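Cytosine-specific methyltransferase (Escherichia coli O157:H7 EDL933, PDB 3G7U) probably transfers a methyl group from S-adenosyl-L-methionine to carbon 5 of cytosine in DNA, as other C5-methyltransferases do. Local coordinates at residues 113-124 and 163-174. Residues are numbered along the deposited sequence; the frame is centred on the assembly and turned at random.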
# COMPACT_ATOMS: atom_id res chain seq x y z
N LEU A 113 1.24 8.06 20.56
CA LEU A 113 0.26 9.15 20.45
C LEU A 113 -0.95 8.71 19.63
O LEU A 113 -2.06 9.12 19.91
CB LEU A 113 0.89 10.39 19.82
CG LEU A 113 2.09 10.97 20.59
CD1 LEU A 113 2.61 12.21 19.91
CD2 LEU A 113 1.76 11.20 22.10
N PHE A 114 -0.74 7.85 18.64
CA PHE A 114 -1.88 7.35 17.86
C PHE A 114 -1.60 5.94 17.33
O PHE A 114 -0.44 5.49 17.29
CB PHE A 114 -2.19 8.33 16.73
CG PHE A 114 -1.27 8.23 15.54
CD1 PHE A 114 -1.60 7.42 14.46
CD2 PHE A 114 -0.09 8.98 15.47
CE1 PHE A 114 -0.76 7.31 13.36
CE2 PHE A 114 0.76 8.89 14.36
CZ PHE A 114 0.42 8.07 13.30
N PHE A 115 -2.66 5.23 16.95
CA PHE A 115 -2.49 4.02 16.13
C PHE A 115 -3.35 4.14 14.88
O PHE A 115 -4.37 4.86 14.88
CB PHE A 115 -2.81 2.73 16.89
CG PHE A 115 -4.25 2.57 17.28
CD1 PHE A 115 -5.18 1.97 16.40
CD2 PHE A 115 -4.69 2.95 18.55
CE1 PHE A 115 -6.49 1.78 16.76
CE2 PHE A 115 -6.00 2.75 18.92
CZ PHE A 115 -6.92 2.19 18.02
N LEU A 116 -2.91 3.49 13.82
CA LEU A 116 -3.75 3.36 12.61
C LEU A 116 -3.58 1.93 12.19
O LEU A 116 -2.45 1.49 11.88
CB LEU A 116 -3.27 4.31 11.52
CG LEU A 116 -4.01 4.21 10.15
CD1 LEU A 116 -4.00 5.53 9.46
CD2 LEU A 116 -3.42 3.15 9.21
N ALA A 117 -4.68 1.21 12.12
CA ALA A 117 -4.70 -0.14 11.55
C ALA A 117 -5.54 -0.12 10.28
O ALA A 117 -6.53 0.61 10.21
CB ALA A 117 -5.30 -1.12 12.52
N GLU A 118 -5.10 -0.86 9.28
CA GLU A 118 -5.88 -0.99 8.03
C GLU A 118 -6.28 -2.45 7.89
O GLU A 118 -5.50 -3.35 8.23
CB GLU A 118 -5.07 -0.49 6.83
CG GLU A 118 -3.74 -1.22 6.53
CD GLU A 118 -3.91 -2.52 5.70
OE1 GLU A 118 -2.92 -3.24 5.49
OE2 GLU A 118 -5.04 -2.80 5.24
N ASN A 119 -7.50 -2.70 7.43
CA ASN A 119 -7.94 -4.07 7.22
C ASN A 119 -8.77 -4.12 5.92
O ASN A 119 -9.37 -3.14 5.53
CB ASN A 119 -8.79 -4.59 8.37
CG ASN A 119 -7.97 -4.98 9.60
OD1 ASN A 119 -7.74 -4.13 10.46
ND2 ASN A 119 -7.56 -6.26 9.70
N VAL A 120 -8.79 -5.27 5.27
CA VAL A 120 -9.70 -5.48 4.12
C VAL A 120 -11.06 -5.95 4.63
O VAL A 120 -11.16 -6.48 5.75
CB VAL A 120 -9.09 -6.52 3.13
CG1 VAL A 120 -7.86 -5.94 2.47
CG2 VAL A 120 -8.75 -7.82 3.86
N PRO A 121 -12.14 -5.79 3.82
CA PRO A 121 -13.43 -6.39 4.19
C PRO A 121 -13.32 -7.85 4.62
O PRO A 121 -12.52 -8.60 4.06
CB PRO A 121 -14.25 -6.25 2.90
CG PRO A 121 -13.77 -4.93 2.34
CD PRO A 121 -12.25 -5.01 2.56
N GLY A 122 -14.11 -8.23 5.62
CA GLY A 122 -14.00 -9.52 6.27
C GLY A 122 -13.89 -9.30 7.76
O GLY A 122 -14.37 -10.10 8.56
N ILE A 123 -13.24 -8.19 8.12
CA ILE A 123 -12.97 -7.83 9.53
C ILE A 123 -14.25 -7.61 10.35
O ILE A 123 -14.33 -7.99 11.53
CB ILE A 123 -11.96 -6.60 9.58
CG1 ILE A 123 -11.56 -6.21 11.01
CG2 ILE A 123 -12.52 -5.38 8.85
CD1 ILE A 123 -11.02 -7.31 11.84
N MET A 124 -15.30 -7.06 9.73
CA MET A 124 -16.48 -6.67 10.50
C MET A 124 -17.46 -7.79 10.81
O MET A 124 -18.49 -7.53 11.43
CB MET A 124 -17.21 -5.47 9.88
CG MET A 124 -16.33 -4.26 9.73
SD MET A 124 -15.63 -3.75 11.33
CE MET A 124 -16.10 -2.09 11.16
N THR A 163 -11.74 -1.20 -1.73
CA THR A 163 -12.16 -0.61 -0.47
C THR A 163 -11.28 -1.12 0.67
O THR A 163 -10.74 -2.22 0.61
CB THR A 163 -13.65 -0.84 -0.16
OG1 THR A 163 -13.91 -2.24 -0.09
CG2 THR A 163 -14.55 -0.24 -1.23
N ARG A 164 -11.17 -0.31 1.73
CA ARG A 164 -10.26 -0.58 2.85
C ARG A 164 -10.91 -0.02 4.10
O ARG A 164 -11.50 1.04 4.01
CB ARG A 164 -8.97 0.22 2.62
CG ARG A 164 -7.70 -0.42 3.16
CD ARG A 164 -7.11 -1.39 2.15
NE ARG A 164 -6.16 -2.30 2.75
CZ ARG A 164 -5.47 -3.22 2.08
NH1 ARG A 164 -4.62 -4.01 2.70
NH2 ARG A 164 -5.63 -3.35 0.77
N TYR A 165 -10.76 -0.69 5.25
CA TYR A 165 -11.19 -0.09 6.52
C TYR A 165 -9.96 0.50 7.20
O TYR A 165 -8.89 -0.11 7.18
CB TYR A 165 -11.74 -1.14 7.44
CG TYR A 165 -13.14 -1.62 7.14
CD1 TYR A 165 -14.26 -0.87 7.52
CD2 TYR A 165 -13.34 -2.85 6.53
CE1 TYR A 165 -15.57 -1.34 7.26
CE2 TYR A 165 -14.65 -3.33 6.27
CZ TYR A 165 -15.74 -2.57 6.64
OH TYR A 165 -17.00 -3.06 6.41
N PHE A 166 -10.11 1.67 7.81
CA PHE A 166 -9.07 2.21 8.68
C PHE A 166 -9.62 2.38 10.08
O PHE A 166 -10.72 2.91 10.26
CB PHE A 166 -8.60 3.54 8.16
CG PHE A 166 -7.79 3.43 6.90
CD1 PHE A 166 -6.41 3.31 6.96
CD2 PHE A 166 -8.41 3.43 5.65
CE1 PHE A 166 -5.63 3.22 5.76
CE2 PHE A 166 -7.63 3.33 4.46
CZ PHE A 166 -6.24 3.23 4.53
N PHE A 167 -8.85 1.92 11.07
CA PHE A 167 -9.23 2.01 12.47
C PHE A 167 -8.19 2.89 13.15
O PHE A 167 -7.03 2.52 13.15
CB PHE A 167 -9.23 0.63 13.12
CG PHE A 167 -10.22 -0.32 12.49
CD1 PHE A 167 -11.55 -0.31 12.88
CD2 PHE A 167 -9.82 -1.22 11.51
CE1 PHE A 167 -12.48 -1.19 12.29
CE2 PHE A 167 -10.74 -2.10 10.91
CZ PHE A 167 -12.06 -2.08 11.30
N ILE A 168 -8.62 4.05 13.67
CA ILE A 168 -7.68 5.07 14.18
C ILE A 168 -7.98 5.33 15.67
O ILE A 168 -9.14 5.35 16.08
CB ILE A 168 -7.75 6.38 13.37
CG1 ILE A 168 -7.26 6.15 11.94
CG2 ILE A 168 -6.91 7.51 14.01
CD1 ILE A 168 -7.72 7.21 10.96
N GLY A 169 -6.93 5.48 16.49
CA GLY A 169 -7.16 5.81 17.90
C GLY A 169 -6.16 6.87 18.23
O GLY A 169 -5.08 6.91 17.65
N VAL A 170 -6.51 7.78 19.14
CA VAL A 170 -5.58 8.84 19.52
C VAL A 170 -5.57 8.91 21.03
O VAL A 170 -6.56 8.67 21.69
CB VAL A 170 -5.91 10.24 18.94
CG1 VAL A 170 -5.66 10.30 17.42
CG2 VAL A 170 -7.32 10.69 19.32
N LYS A 171 -4.39 9.17 21.59
CA LYS A 171 -4.21 9.13 23.04
C LYS A 171 -5.13 10.18 23.66
O LYS A 171 -5.13 11.35 23.21
CB LYS A 171 -2.75 9.44 23.38
CG LYS A 171 -2.14 8.51 24.40
CD LYS A 171 -0.72 9.00 24.66
CE LYS A 171 0.08 7.99 25.46
NZ LYS A 171 -0.67 7.44 26.63
N LYS A 172 -5.91 9.73 24.63
CA LYS A 172 -6.82 10.61 25.39
C LYS A 172 -6.13 11.84 25.98
O LYS A 172 -6.68 12.95 25.93
CB LYS A 172 -7.50 9.82 26.48
CG LYS A 172 -8.72 9.15 26.01
CD LYS A 172 -9.16 8.15 27.01
CE LYS A 172 -10.48 7.59 26.59
NZ LYS A 172 -10.77 6.45 27.46
N SER A 173 -4.92 11.64 26.48
CA SER A 173 -4.09 12.70 27.06
C SER A 173 -3.88 13.89 26.13
O SER A 173 -3.56 14.99 26.58
CB SER A 173 -2.75 12.12 27.51
OG SER A 173 -1.77 12.16 26.48
N LEU A 174 -4.07 13.69 24.83
CA LEU A 174 -3.80 14.76 23.87
C LEU A 174 -4.96 15.75 23.76
O LEU A 174 -4.77 16.87 23.24
CB LEU A 174 -3.50 14.18 22.49
CG LEU A 174 -2.15 13.46 22.30
CD1 LEU A 174 -2.17 12.67 21.02
CD2 LEU A 174 -1.00 14.46 22.32
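E118 and R164 meet because both chains fold back: E118 sets CG between its backbone N and carbonyl carbon (chi1 61°) and bends again at chi2, while R164, which starts out away from strand 114-119, bends at chi2 and returns. R164 is modelled in two conformers, and the bridge holds for the one described. In it the guanidinium takes the carboxylate side-on, with two nitrogens on one oxygen: R164 NE and NH1 each lie 2.8 Å from E118 OE2. That oxygen sits in the guanidinium plane, yet both nitrogens approach it from the same face of the carboxylate, whose plane is turned 52° from that of the guanidinium. V120 CG1 lies over the centre of one guanidinium face, 3.6 Å from R164 CZ.

The same bend about the first torsion in F115 (chi1 67°) lays its ring over the neighbouring strand, where G169 CA stands 3.8 Å from the ring centroid, a CH-pi contact at a position without a side chain. On that face of the sheet, F167 and Y165 are joined by M124 from the loop after strand 114-119. M124 CG makes a CH-pi contact over the Y165 ring, 4.0 Å from its centroid. Its SD makes the Met-aromatic contacts, above the Y165 face at longer range and at the F167 edge, 3.9 Å from F167 CZ.

Between this face and the opposite one, which carries L116, E118, F166 and I168, the strands pair antiparallel, with A117 N 2.9 Å from F167 O. Strand 163-171 is the antiparallel strand of the class I fold, slotted between 114-119 and the outermost strand 143-152. I123 also touches C81, the predicted catalytic cysteine. The chemistry implies a join resting on backbone bonds and aromatic packing, flanked near its N119-Y165 end by a conformer-dependent ion pair.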